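Local coordinates for alpha-L-arabinofuranosidase B (Aspergillus kawachii, PDB 6SXT), which hydrolyses terminal non-reducing alpha-L-arabinofuranoside residues from plant polysaccharides such as arabinoxylan, arabinan and arabinogalactan, at residues A[176-181]-A[267-272]; A[140-145]-A[234-239]; A[165-170]-A[273-278]; A[202-207]-A[263-268]; A[81-86]-A[134-139]. All coordinates share one frame; numbering follows the deposited sequence.

Contact 1 of 5, residues A[176-181]-A[267-272]. With LXE ([(1~{S},2~{S},3~{S},4~{S})-2-(hydroxymethyl)-3,4-bis(oxidanyl)cyclopentyl]azanium), chain G.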
# COMPACT_ATOMS: atom_id res chain seq x y z
N ALA A 176 17.31 9.63 -18.82
CA ALA A 176 17.50 10.64 -17.76
C ALA A 176 16.62 11.85 -18.05
O ALA A 176 16.61 12.40 -19.19
CB ALA A 176 18.97 11.03 -17.67
N GLY A 177 15.92 12.36 -17.02
CA GLY A 177 15.11 13.56 -17.15
C GLY A 177 13.69 13.33 -17.62
O GLY A 177 12.97 14.33 -17.74
N HIS A 178 13.32 12.09 -17.91
CA HIS A 178 11.97 11.74 -18.42
C HIS A 178 11.05 11.31 -17.27
O HIS A 178 10.00 10.71 -17.51
CB HIS A 178 12.06 10.66 -19.51
CG HIS A 178 12.66 11.23 -20.77
ND1 HIS A 178 11.89 11.47 -21.90
CD2 HIS A 178 13.93 11.61 -21.08
CE1 HIS A 178 12.67 11.99 -22.86
NE2 HIS A 178 13.92 12.03 -22.41
N MET A 179 11.43 11.67 -16.06
CA MET A 179 10.59 11.43 -14.86
C MET A 179 10.85 12.55 -13.87
O MET A 179 11.96 13.13 -13.82
CB MET A 179 10.95 10.12 -14.17
CG MET A 179 10.28 8.94 -14.80
SD MET A 179 10.77 7.39 -14.05
CE MET A 179 9.88 7.61 -12.50
N GLU A 180 9.86 12.84 -13.06
CA GLU A 180 10.06 13.62 -11.82
C GLU A 180 8.97 13.20 -10.84
O GLU A 180 7.79 13.65 -11.00
CB GLU A 180 9.95 15.09 -12.13
CG GLU A 180 10.28 15.99 -10.94
CD GLU A 180 10.34 17.44 -11.34
OE1 GLU A 180 9.31 18.04 -11.68
OE2 GLU A 180 11.50 17.99 -11.31
N ALA A 181 9.34 12.33 -9.93
CA ALA A 181 8.36 11.73 -9.01
C ALA A 181 8.97 11.57 -7.62
O ALA A 181 10.17 11.37 -7.43
CB ALA A 181 7.91 10.41 -9.57
N PRO A 267 18.18 20.72 -19.41
CA PRO A 267 16.79 20.77 -18.96
C PRO A 267 16.22 19.35 -18.82
O PRO A 267 16.73 18.34 -19.29
CB PRO A 267 16.02 21.50 -20.08
CG PRO A 267 16.88 21.23 -21.30
CD PRO A 267 18.30 21.25 -20.79
N MET A 268 15.08 19.28 -18.10
CA MET A 268 14.32 18.01 -17.98
C MET A 268 13.51 17.78 -19.26
O MET A 268 13.27 18.78 -20.01
CB MET A 268 13.36 18.07 -16.76
CG MET A 268 14.10 18.15 -15.43
SD MET A 268 14.94 16.73 -14.89
CE MET A 268 13.52 15.71 -14.41
N SER A 269 13.04 16.54 -19.41
CA SER A 269 12.24 16.04 -20.55
C SER A 269 10.96 15.35 -20.03
O SER A 269 10.72 14.20 -20.36
CB SER A 269 13.06 15.09 -21.35
OG SER A 269 14.20 15.77 -21.83
N LYS A 270 10.22 16.03 -19.16
CA LYS A 270 9.07 15.33 -18.54
C LYS A 270 8.01 15.04 -19.61
O LYS A 270 7.85 15.87 -20.56
CB LYS A 270 8.50 16.17 -17.42
CG LYS A 270 9.54 16.37 -16.32
CD LYS A 270 8.95 17.08 -15.16
CE LYS A 270 8.38 18.41 -15.48
NZ LYS A 270 9.49 19.37 -15.79
N GLU A 271 7.29 13.94 -19.43
CA GLU A 271 6.31 13.49 -20.44
C GLU A 271 4.87 13.69 -19.97
O GLU A 271 3.97 13.58 -20.81
CB GLU A 271 6.63 12.05 -20.79
CG GLU A 271 8.05 11.89 -21.34
CD GLU A 271 8.32 10.56 -22.02
OE1 GLU A 271 7.39 9.75 -22.14
OE2 GLU A 271 9.52 10.30 -22.34
N GLY A 272 4.63 13.92 -18.66
CA GLY A 272 3.29 14.26 -18.18
C GLY A 272 2.42 13.08 -17.77
O GLY A 272 1.33 13.32 -17.30
C1' LXE G . 13.82 4.04 -14.77
C2' LXE G . 12.50 3.88 -14.03
O2' LXE G . 11.45 4.46 -14.72
C3' LXE G . 12.81 4.57 -12.77
O3' LXE G . 11.71 4.32 -11.80
C4' LXE G . 14.07 3.83 -12.35
C5' LXE G . 14.93 4.63 -11.40
O5' LXE G . 15.26 5.93 -11.85
C6' LXE G . 14.78 3.53 -13.73
N1' LXE G . 14.95 2.05 -13.78
O HOH W 1 8.07 12.64 -17.04
O HOH W 2 10.07 20.00 -13.31
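The loop that brings Met179 into the catalytic pocket is fastened to a second loop where Gly177 and His178 meet Ser269 and Glu271. Gly177 O accepts the backbone N-H of Ser269 at 2.8 Å, the donor standing above the carbonyl plane. Glycine suits this place because its phi is positive (87°) and because Met268 and Ser269 lie directly against its backbone. His178 is held both at its rim and on a face. Its ND1 donates to the anti lone pair of Glu271 OE2 at 2.7 Å, with ring and carboxylate planes nearly perpendicular (84°), while Ser269 CB makes a CH-pi contact over the ring, 3.5 Å from its centroid. Thr174 OG1 is also hydrogen-bonded to Glu271 OE2, which helps fix the carboxylate that orients the imidazole. Flexible Met268 curls at chi2 and chi3, tucking its CE 3.1 Å from Met179 O. Met179 turns the other way, its SD 3.1 Å from O2' of the bound cyclopentane inhibitor. Further along, CD of Lys270 packs 3.6 Å from Glu180 OE1. The charged atoms Glu180 OE1 and Lys270 NZ stay 4.3 Å apart, and a water that accepts from Lys270 NZ lies 2.7 Å from Glu180 OE1. Each has a stronger partner elsewhere: Arg259 forms a salt bridge with Glu180 OE2, and Glu143 O is hydrogen-bonded to Lys270 NZ. Strand 180-185 pairs through Ala181 with Asp203 of strand 199-203, its neighbour in the sheet, Glu180 bonds to the backbone of Asn166, and loop 267-272 runs straight into strand 273-276.

Contact 2 of 5, residues A[140-145]-A[234-239]. With EDO (1,2-ethanediol), chain B.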
# COMPACT_ATOMS: atom_id res chain seq x y z
N THR A 140 5.23 19.17 -18.78
CA THR A 140 6.08 18.41 -19.72
C THR A 140 7.36 19.19 -19.98
O THR A 140 7.43 20.39 -19.61
CB THR A 140 5.33 18.06 -21.01
OG1 THR A 140 4.99 19.30 -21.63
CG2 THR A 140 4.12 17.18 -20.74
N GLY A 141 8.36 18.51 -20.52
CA GLY A 141 9.63 19.16 -20.82
C GLY A 141 10.23 19.75 -19.55
O GLY A 141 10.35 18.99 -18.56
N ASP A 142 10.63 21.01 -19.57
CA ASP A 142 11.30 21.66 -18.42
C ASP A 142 10.30 22.49 -17.64
O ASP A 142 10.69 23.36 -16.87
CB ASP A 142 12.50 22.49 -18.93
CG ASP A 142 13.58 22.68 -17.88
OD1 ASP A 142 13.84 21.70 -17.10
OD2 ASP A 142 14.17 23.79 -17.89
N GLU A 143 8.99 22.33 -17.88
CA GLU A 143 7.97 23.16 -17.21
C GLU A 143 7.97 22.86 -15.70
O GLU A 143 8.19 21.70 -15.30
CB GLU A 143 6.57 22.90 -17.74
CG GLU A 143 6.38 23.40 -19.18
CD GLU A 143 5.13 22.87 -19.83
OE1 GLU A 143 4.41 22.01 -19.24
OE2 GLU A 143 4.86 23.34 -20.95
N ALA A 144 7.61 23.89 -14.94
CA ALA A 144 7.58 23.80 -13.48
C ALA A 144 6.37 22.99 -13.04
O ALA A 144 5.27 23.12 -13.56
CB ALA A 144 7.57 25.15 -12.87
N GLU A 145 6.60 22.29 -11.93
CA GLU A 145 5.50 21.59 -11.22
C GLU A 145 5.85 21.44 -9.75
O GLU A 145 7.00 21.44 -9.36
CB GLU A 145 5.25 20.19 -11.82
CG GLU A 145 6.40 19.23 -11.68
CD GLU A 145 6.19 17.85 -12.26
OE1 GLU A 145 5.05 17.57 -12.72
OE2 GLU A 145 7.15 17.07 -12.33
N GLY A 234 9.87 20.99 -8.96
CA GLY A 234 10.92 21.08 -9.97
C GLY A 234 10.59 22.16 -10.96
O GLY A 234 9.46 22.29 -11.40
N GLY A 235 11.61 22.91 -11.36
CA GLY A 235 11.47 23.91 -12.42
C GLY A 235 12.77 23.95 -13.21
O GLY A 235 13.49 22.99 -13.22
N ALA A 236 13.02 25.10 -13.83
CA ALA A 236 14.20 25.29 -14.72
C ALA A 236 15.48 25.33 -13.89
O ALA A 236 15.70 26.36 -13.27
CB ALA A 236 13.95 26.57 -15.51
N ASP A 237 16.18 24.23 -13.90
CA ASP A 237 17.43 23.99 -13.14
C ASP A 237 17.20 24.33 -11.67
O ASP A 237 18.09 24.87 -10.98
CB ASP A 237 18.57 24.87 -13.68
CG ASP A 237 19.93 24.33 -13.34
OD1 ASP A 237 20.03 23.19 -12.93
OD2 ASP A 237 20.90 25.05 -13.64
N LYS A 238 16.03 23.96 -11.14
CA LYS A 238 15.85 24.04 -9.67
C LYS A 238 14.90 22.90 -9.27
O LYS A 238 13.99 22.56 -10.05
CB LYS A 238 15.29 25.36 -9.14
CG LYS A 238 13.98 25.87 -9.71
CD LYS A 238 13.61 27.29 -9.23
CE LYS A 238 12.22 27.71 -9.66
NZ LYS A 238 11.94 29.14 -9.32
N TRP A 239 15.09 22.35 -8.07
CA TRP A 239 14.12 21.36 -7.54
C TRP A 239 14.32 21.28 -6.04
O TRP A 239 15.32 21.81 -5.49
CB TRP A 239 14.31 20.00 -8.19
CG TRP A 239 15.63 19.37 -7.93
CD1 TRP A 239 16.83 19.81 -8.44
CD2 TRP A 239 15.92 18.25 -7.11
NE1 TRP A 239 17.82 18.99 -8.04
CE2 TRP A 239 17.31 18.03 -7.16
CE3 TRP A 239 15.15 17.38 -6.31
CZ2 TRP A 239 17.93 17.02 -6.45
CZ3 TRP A 239 15.77 16.40 -5.61
CH2 TRP A 239 17.15 16.20 -5.66
C1 EDO B . 10.93 27.77 -13.09
O1 EDO B . 11.05 26.91 -14.12
C2 EDO B . 9.72 28.55 -13.21
O2 EDO B . 9.11 28.60 -11.93
O HOH W 3 15.72 21.58 -15.17
O HOH W 4 11.84 20.87 -15.26
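Glu145 and Gly234 form an antiparallel hydrogen-bonded pair, Glu145 N to Gly234 O and Gly234 N to Glu145 O both spanning 2.9 Å. One residue further out the two segments come closer still, Ala144 CA lying 4.0 Å from Gly235 CA, an approach that suits a glycine facing a small alanine. Asp142 turns its CG anti to its backbone N (chi1 -155°), which lays OD2 alongside Ala236, 3.5 Å from Ala236 CA. Its other oxygen, OD1, accepts from Met268 N and has two waters close by, one of which takes the N-H of Asp237; a carboxylate is well suited to such polar surroundings. An ethanediol, probably from the crystallisation liquor, accepts from Ala236 N through its O1 at 2.7 Å. The carboxylate of Glu145 points elsewhere: OE1 takes a bond from Asn166 ND2, and OE2 lies so near Glu180 OE1 that one of the two acids is probably protonated. Each segment also reverses here. Gly141 has the positive phi (59°) of the second position of a type II' turn, whereas Gly235 to Lys238 make a type II turn. That second turn closes the hairpin between strands 227-235 and 238-245, and with strand 145-152 alongside it belongs to the antiparallel beta sandwich of a concanavalin-like catalytic domain.

Contact 3 of 5, residues A[165-170]-A[273-278]. With EDO (1,2-ethanediol), chain N.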
# COMPACT_ATOMS: atom_id res chain seq x y z
N GLY A 165 4.13 10.51 -9.11
CA GLY A 165 4.38 11.73 -9.87
C GLY A 165 4.55 11.52 -11.36
O GLY A 165 3.91 10.66 -11.95
N ASN A 166 5.39 12.36 -11.97
CA ASN A 166 5.44 12.57 -13.43
C ASN A 166 6.32 11.50 -14.07
O ASN A 166 7.46 11.27 -13.58
CB ASN A 166 6.00 13.97 -13.69
CG ASN A 166 5.67 14.55 -15.05
OD1 ASN A 166 5.84 13.86 -16.06
ND2 ASN A 166 5.16 15.77 -15.09
N ALA A 167 5.83 10.86 -15.12
CA ALA A 167 6.56 9.76 -15.75
C ALA A 167 6.32 9.69 -17.26
O ALA A 167 5.69 10.56 -17.81
CB ALA A 167 6.26 8.48 -15.06
N GLU A 168 6.82 8.60 -17.83
CA GLU A 168 6.83 8.41 -19.29
C GLU A 168 5.48 7.90 -19.77
O GLU A 168 4.89 7.01 -19.14
CB GLU A 168 7.88 7.38 -19.64
CG GLU A 168 9.28 7.84 -19.35
CD GLU A 168 9.86 7.32 -18.06
OE1 GLU A 168 9.06 6.99 -17.16
OE2 GLU A 168 11.12 7.18 -18.00
N THR A 169 5.00 8.39 -20.91
CA THR A 169 3.70 7.95 -21.44
C THR A 169 3.76 6.56 -22.03
O THR A 169 2.71 5.97 -22.20
CB THR A 169 3.15 8.93 -22.46
OG1 THR A 169 4.14 9.11 -23.48
CG2 THR A 169 2.84 10.27 -21.86
N SER A 170 4.95 6.05 -22.36
CA SER A 170 5.10 4.70 -22.94
C SER A 170 5.20 3.58 -21.90
O SER A 170 5.33 2.41 -22.30
CB SER A 170 6.32 4.69 -23.84
OG SER A 170 7.48 4.98 -23.09
N ALA A 273 2.87 11.84 -17.84
CA ALA A 273 2.10 10.69 -17.34
C ALA A 273 2.13 10.75 -15.80
O ALA A 273 3.06 11.37 -15.26
CB ALA A 273 2.66 9.39 -17.84
N ILE A 274 1.22 10.03 -15.17
CA ILE A 274 1.22 9.93 -13.71
C ILE A 274 1.34 8.48 -13.30
O ILE A 274 0.57 7.63 -13.82
CB ILE A 274 -0.06 10.55 -13.14
CG1 ILE A 274 -0.32 11.92 -13.73
CG2 ILE A 274 0.01 10.58 -11.61
CD1 ILE A 274 -1.64 12.54 -13.26
N ILE A 275 2.23 8.21 -12.34
CA ILE A 275 2.40 6.84 -11.79
C ILE A 275 2.15 6.86 -10.29
O ILE A 275 2.38 7.92 -9.65
CB ILE A 275 3.79 6.26 -12.08
CG1 ILE A 275 4.89 7.19 -11.61
CG2 ILE A 275 3.90 5.85 -13.55
CD1 ILE A 275 6.32 6.70 -11.81
N LEU A 276 1.73 5.75 -9.76
CA LEU A 276 1.61 5.56 -8.30
C LEU A 276 2.04 4.14 -7.96
O LEU A 276 1.40 3.18 -8.45
CB LEU A 276 0.19 5.83 -7.84
CG LEU A 276 -0.03 5.48 -6.36
CD1 LEU A 276 0.86 6.27 -5.44
CD2 LEU A 276 -1.48 5.69 -6.00
N GLY A 277 3.11 4.00 -7.19
CA GLY A 277 3.50 2.71 -6.58
C GLY A 277 4.58 1.97 -7.35
O GLY A 277 4.99 0.93 -6.89
N ILE A 278 4.97 2.49 -8.51
CA ILE A 278 5.82 1.81 -9.52
C ILE A 278 6.80 2.81 -10.10
O ILE A 278 6.62 4.04 -9.96
CB ILE A 278 4.93 1.22 -10.63
CG1 ILE A 278 3.99 2.30 -11.21
CG2 ILE A 278 4.19 0.01 -10.13
CD1 ILE A 278 3.41 1.93 -12.53
C1 EDO N . 5.89 13.12 -24.90
O1 EDO N . 5.73 11.74 -24.75
C2 EDO N . 4.95 13.91 -24.06
O2 EDO N . 5.14 15.33 -24.22
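Ala273 O is gripped by two neighbouring residues of the facing segment: Ala167 N donates to Ala273 O at 2.8 Å, from well above the carbonyl plane. A weaker CA-H...O contact is added by Asn166 CA, 3.2 Å from Ala273 O. This is antiparallel pairing at the edge of the four-stranded sheet 86-87, 130-132, 273-276, 166-167. Ala273 N returns a bond to Ala167 O, and Gly165 and Ile275 make a second hydrogen-bonded pair, with Ile275 N reaching Gly165 O at 3.0 Å. Between the two lies the non-hydrogen-bonded pair Asn166 and Ile274. Gly165 has a positive phi (146°) at a corner where the chain passes from one sheet to another, a conformation natural to glycine. On the face that carries Ala167, Ile275 sets CG1 between its backbone N and carbonyl carbon (chi1 53°), which brings CD1 to 3.7 Å from Ala167 CB; the small methyl fits beside the branched side chain. On the other face Ile274 packs against Met295 and His19, while the buried amide of Asn166 is well satisfied: ND2 is bonded to Ala139 O, and OD1 to Gly272 N. Beyond the strand the side chain of Glu168 comes within about 3 Å of that of the nucleophile Glu205. The compact Ala273 CB lies against the backbone that leaves the strand, 3.2 Å from Ala167 O and 3.5 Å from Glu168 O.

Contact 4 of 5, residues A[202-207]-A[263-268]. With LXE ([(1~{S},2~{S},3~{S},4~{S})-2-(hydroxymethyl)-3,4-bis(oxidanyl)cyclopentyl]azanium), chain G.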
# COMPACT_ATOMS: atom_id res chain seq x y z
N VAL A 202 13.89 11.85 -5.14
CA VAL A 202 13.19 12.23 -6.39
C VAL A 202 13.70 11.31 -7.48
O VAL A 202 14.91 11.29 -7.74
CB VAL A 202 13.34 13.70 -6.75
CG1 VAL A 202 12.68 14.03 -8.08
CG2 VAL A 202 12.76 14.56 -5.63
N ASP A 203 12.77 10.63 -8.11
CA ASP A 203 13.07 9.75 -9.26
C ASP A 203 13.05 10.64 -10.48
O ASP A 203 12.00 11.17 -10.88
CB ASP A 203 12.07 8.60 -9.33
CG ASP A 203 12.44 7.49 -10.29
OD1 ASP A 203 13.42 7.75 -11.07
OD2 ASP A 203 11.81 6.39 -10.16
N MET A 204 14.24 10.78 -11.11
CA MET A 204 14.38 11.57 -12.36
C MET A 204 14.73 10.65 -13.53
O MET A 204 15.03 11.19 -14.59
CB MET A 204 15.44 12.65 -12.18
CG MET A 204 15.07 13.67 -11.13
SD MET A 204 16.15 15.14 -11.19
CE MET A 204 15.83 15.83 -9.57
N GLU A 205 14.59 9.35 -13.33
CA GLU A 205 14.90 8.24 -14.26
C GLU A 205 16.43 8.01 -14.30
O GLU A 205 17.20 8.97 -14.47
CB GLU A 205 14.31 8.49 -15.65
CG GLU A 205 14.44 7.31 -16.61
CD GLU A 205 13.79 6.02 -16.18
OE1 GLU A 205 12.81 5.56 -16.76
OE2 GLU A 205 14.28 5.32 -15.08
N ASN A 206 16.76 6.74 -14.15
CA ASN A 206 18.14 6.21 -14.02
C ASN A 206 18.83 6.89 -12.85
O ASN A 206 20.06 6.97 -12.79
CB ASN A 206 18.93 6.40 -15.32
CG ASN A 206 18.20 5.82 -16.53
OD1 ASN A 206 18.24 6.43 -17.59
ND2 ASN A 206 17.55 4.69 -16.38
N ASN A 207 18.05 7.27 -11.84
CA ASN A 207 18.58 7.88 -10.61
C ASN A 207 17.38 8.18 -9.70
O ASN A 207 16.49 8.85 -10.15
CB ASN A 207 19.38 9.15 -10.84
CG ASN A 207 20.90 8.95 -10.79
OD1 ASN A 207 21.43 8.27 -9.89
ND2 ASN A 207 21.57 9.42 -11.83
N SER A 263 24.71 14.31 -16.96
CA SER A 263 24.10 14.43 -18.31
C SER A 263 22.64 14.00 -18.27
O SER A 263 22.38 12.87 -17.82
CB SER A 263 24.83 13.58 -19.35
OG SER A 263 26.06 14.17 -19.74
N GLY A 264 21.77 14.85 -18.77
CA GLY A 264 20.38 14.49 -19.07
C GLY A 264 19.41 15.00 -18.03
O GLY A 264 18.22 14.89 -18.27
N TYR A 265 19.86 15.69 -16.97
CA TYR A 265 18.91 16.22 -15.94
C TYR A 265 18.67 17.71 -16.05
O TYR A 265 17.91 18.28 -15.24
CB TYR A 265 19.41 15.80 -14.56
CG TYR A 265 19.46 14.32 -14.41
CD1 TYR A 265 18.30 13.55 -14.38
CD2 TYR A 265 20.64 13.61 -14.39
CE1 TYR A 265 18.33 12.18 -14.27
CE2 TYR A 265 20.70 12.24 -14.31
CZ TYR A 265 19.54 11.50 -14.24
OH TYR A 265 19.63 10.17 -14.15
N ASN A 266 19.25 18.43 -17.04
CA ASN A 266 18.92 19.84 -17.22
C ASN A 266 19.18 20.19 -18.68
O ASN A 266 20.30 19.96 -19.11
CB ASN A 266 19.75 20.75 -16.31
CG ASN A 266 19.33 22.17 -16.38
OD1 ASN A 266 18.15 22.52 -16.24
ND2 ASN A 266 20.30 23.06 -16.60
N PRO A 267 18.18 20.72 -19.41
CA PRO A 267 16.79 20.77 -18.96
C PRO A 267 16.22 19.35 -18.82
O PRO A 267 16.73 18.34 -19.29
CB PRO A 267 16.02 21.50 -20.08
CG PRO A 267 16.88 21.23 -21.30
CD PRO A 267 18.30 21.25 -20.79
N MET A 268 15.08 19.28 -18.10
CA MET A 268 14.32 18.01 -17.98
C MET A 268 13.51 17.78 -19.26
O MET A 268 13.27 18.78 -20.01
CB MET A 268 13.36 18.07 -16.76
CG MET A 268 14.10 18.15 -15.43
SD MET A 268 14.94 16.73 -14.89
CE MET A 268 13.52 15.71 -14.41
C1' LXE G . 13.82 4.04 -14.77
C2' LXE G . 12.50 3.88 -14.03
O2' LXE G . 11.45 4.46 -14.72
C3' LXE G . 12.81 4.57 -12.77
O3' LXE G . 11.71 4.32 -11.80
C4' LXE G . 14.07 3.83 -12.35
C5' LXE G . 14.93 4.63 -11.40
O5' LXE G . 15.26 5.93 -11.85
C6' LXE G . 14.78 3.53 -13.73
N1' LXE G . 14.95 2.05 -13.78
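Glu205, the nucleophile, is held by Tyr265 on its backbone while its side chain is covalently joined to the inhibitor: Glu205 OE2 is bonded to C1' of the cyclopentane at 1.4 Å, and Tyr265 OH donates to Glu205 O at 2.7 Å, within the carbonyl plane. The same phenol oxygen accepts from Asn207 ND2 at 3.1 Å, amide and ring planes standing 56° apart, so tyrosine serves here as donor and acceptor at once. Asn207 ND2 has a further partner in Glu214. Met204 comes to the rim of the Tyr265 ring, its CB 3.6 Å from CE1; its SD lies obliquely to the ring, 5.1 Å from the centroid, a Met-aromatic contact. The unbranched thioether also lets Met204 CG touch Met268 CE, the two side chains crossing at about a right angle. These contacts lie at the turn between strands 199-203 and 208-209, where Asn206 (phi 57°) takes a left-handed helical conformation, a region asparagine enters readily. Asp203 OD1 accepts from Glu205 N, an Asx turn, and also from the inhibitor's O5'; its OD2 takes O3' at 2.6 Å. The covalent adduct is consistent with trapping of the enzyme in the manner of the glycosyl-enzyme intermediate of a retaining glycosidase. Asn207 N donates to O5', and Glu205 OE1 accepts from O2' at 2.7 Å.

Contact 5 of 5, residues A[81-86]-A[134-139]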
# COMPACT_ATOMS: atom_id res chain seq x y z
N ASN A 81 -9.45 17.54 -14.41
CA ASN A 81 -8.62 17.32 -15.61
C ASN A 81 -8.79 15.91 -16.19
O ASN A 81 -8.20 15.65 -17.22
CB ASN A 81 -7.16 17.64 -15.35
CG ASN A 81 -6.88 19.13 -15.19
OD1 ASN A 81 -6.66 19.65 -14.09
ND2 ASN A 81 -7.15 19.86 -16.24
N GLY A 82 -9.48 14.99 -15.52
CA GLY A 82 -9.67 13.63 -16.02
C GLY A 82 -8.51 12.71 -15.75
O GLY A 82 -8.47 11.63 -16.31
N ASN A 83 -7.56 13.09 -14.87
CA ASN A 83 -6.30 12.34 -14.67
C ASN A 83 -6.49 11.20 -13.68
O ASN A 83 -5.67 11.04 -12.74
CB ASN A 83 -5.17 13.29 -14.27
CG ASN A 83 -4.91 14.28 -15.37
OD1 ASN A 83 -5.04 13.89 -16.55
ND2 ASN A 83 -4.48 15.50 -15.04
N HIS A 84 -7.53 10.40 -13.84
CA HIS A 84 -7.83 9.29 -12.91
C HIS A 84 -6.76 8.21 -13.02
O HIS A 84 -6.22 7.94 -14.12
CB HIS A 84 -9.19 8.70 -13.27
CG HIS A 84 -10.24 9.71 -13.53
ND1 HIS A 84 -10.55 10.72 -12.65
CD2 HIS A 84 -11.11 9.80 -14.57
CE1 HIS A 84 -11.56 11.41 -13.14
NE2 HIS A 84 -11.91 10.89 -14.36
N LEU A 85 -6.39 7.63 -11.89
CA LEU A 85 -5.41 6.53 -11.85
C LEU A 85 -6.12 5.18 -11.91
O LEU A 85 -7.05 4.92 -11.13
CB LEU A 85 -4.61 6.63 -10.56
CG LEU A 85 -3.77 7.87 -10.42
CD1 LEU A 85 -3.08 7.89 -9.05
CD2 LEU A 85 -2.74 7.96 -11.50
N THR A 86 -5.71 4.35 -12.87
CA THR A 86 -6.28 3.03 -13.13
C THR A 86 -5.16 1.96 -13.10
O THR A 86 -3.94 2.28 -13.01
CB THR A 86 -7.07 3.03 -14.44
OG1 THR A 86 -6.15 3.31 -15.49
CG2 THR A 86 -8.26 3.96 -14.41
N GLU A 134 -2.46 9.08 -20.28
CA GLU A 134 -3.17 10.06 -21.14
C GLU A 134 -3.55 11.31 -20.34
O GLU A 134 -4.71 11.73 -20.36
CB GLU A 134 -4.38 9.36 -21.75
CG GLU A 134 -3.96 8.18 -22.62
CD GLU A 134 -5.10 7.36 -23.23
OE1 GLU A 134 -6.28 7.66 -22.95
OE2 GLU A 134 -4.79 6.42 -23.99
N ALA A 135 -2.65 11.77 -19.49
CA ALA A 135 -2.92 12.84 -18.54
C ALA A 135 -2.88 14.18 -19.24
O ALA A 135 -2.14 14.32 -20.24
CB ALA A 135 -1.90 12.81 -17.41
N THR A 136 -3.70 15.09 -18.78
CA THR A 136 -3.70 16.44 -19.37
C THR A 136 -3.48 17.47 -18.29
O THR A 136 -3.85 17.29 -17.11
CB THR A 136 -4.94 16.59 -20.25
OG1 THR A 136 -6.01 16.47 -19.36
CG2 THR A 136 -5.08 15.51 -21.30
N GLY A 137 -2.79 18.53 -18.68
CA GLY A 137 -2.47 19.62 -17.76
C GLY A 137 -1.18 19.44 -16.98
O GLY A 137 -0.76 20.39 -16.34
N THR A 138 -0.63 18.24 -16.93
CA THR A 138 0.61 17.95 -16.19
C THR A 138 1.76 18.62 -16.93
O THR A 138 1.73 18.78 -18.20
CB THR A 138 0.84 16.45 -16.04
OG1 THR A 138 0.55 15.89 -17.33
CG2 THR A 138 -0.05 15.83 -14.98
N ALA A 139 2.78 18.95 -16.16
CA ALA A 139 3.99 19.58 -16.74
C ALA A 139 4.71 18.61 -17.68
O ALA A 139 4.87 17.39 -17.40
CB ALA A 139 4.88 20.08 -15.63
O HOH W 5 -6.99 10.46 -18.90
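The flat amide of Asn83 meets Thr136 with its edge, both polar atoms engaged at once, while the ring of His84 in the same loop has Gly82 O over one face and Tyr76 packed edge-to-face with it. Asn83 ND2 donates to Thr136 O at 2.8 Å, almost perfectly straight (177°) and in the plane of both groups. Asn83 OD1 accepts from Thr136 N at 2.9 Å, the donor tilted a little from the carbonyl plane. An asparagine suits this place because its amide carries a donor and an acceptor side by side, matching the C=O and N-H of one backbone residue. Ala135, with its small side chain, allows the close fit: its CA and CB lie 3.1 and 3.4 Å from Asn83 OD1. CG of Asn83 stands beside the backbone N, anti to the carbonyl carbon (chi1 -63°), which directs the amide across to Thr136. This buried residue is anchored further by Val16 O, which also takes ND2, by Asp77 at its backbone N and by His19 at its O. Asn83 is itself the centre of an inverse gamma turn, closed by a weak bond from His84 N to Gly82 O. A water lies within hydrogen-bonding distance of Gly82 O and Glu134 O. Gly82 and Gly137 take positive phi where the loops bend. The amide imitates a backbone partner and so clips together two loops of the catalytic domain, one leading into edge strand 86-87, the other leaving its neighbour 130-132.

All five contacts lie in the catalytic domain. Contact 5 (81-86 with 134-139) closes first along the chain; contacts 2, 3, 1 and 4 open after it, with contacts 1 and 4 both lying within the span from 165 to 278 that contact 3 joins. Contacts 1 and 4, centres about 6 Å apart, share Pro267 and Met268, reach adjacent strands 180-185 and 199-203, and both touch the inhibitor. Contacts 1 and 2 have centres about 9 Å apart, and the centre of contact 3 is about 10 Å from those of both 1 and 5. Contacts 4 and 5, centres about 22 Å apart, do not touch. The loop 263-272 and strand 273-276 thus connect the pocket loops with the four-stranded sheet 86-87, 130-132, 273-276, 166-167.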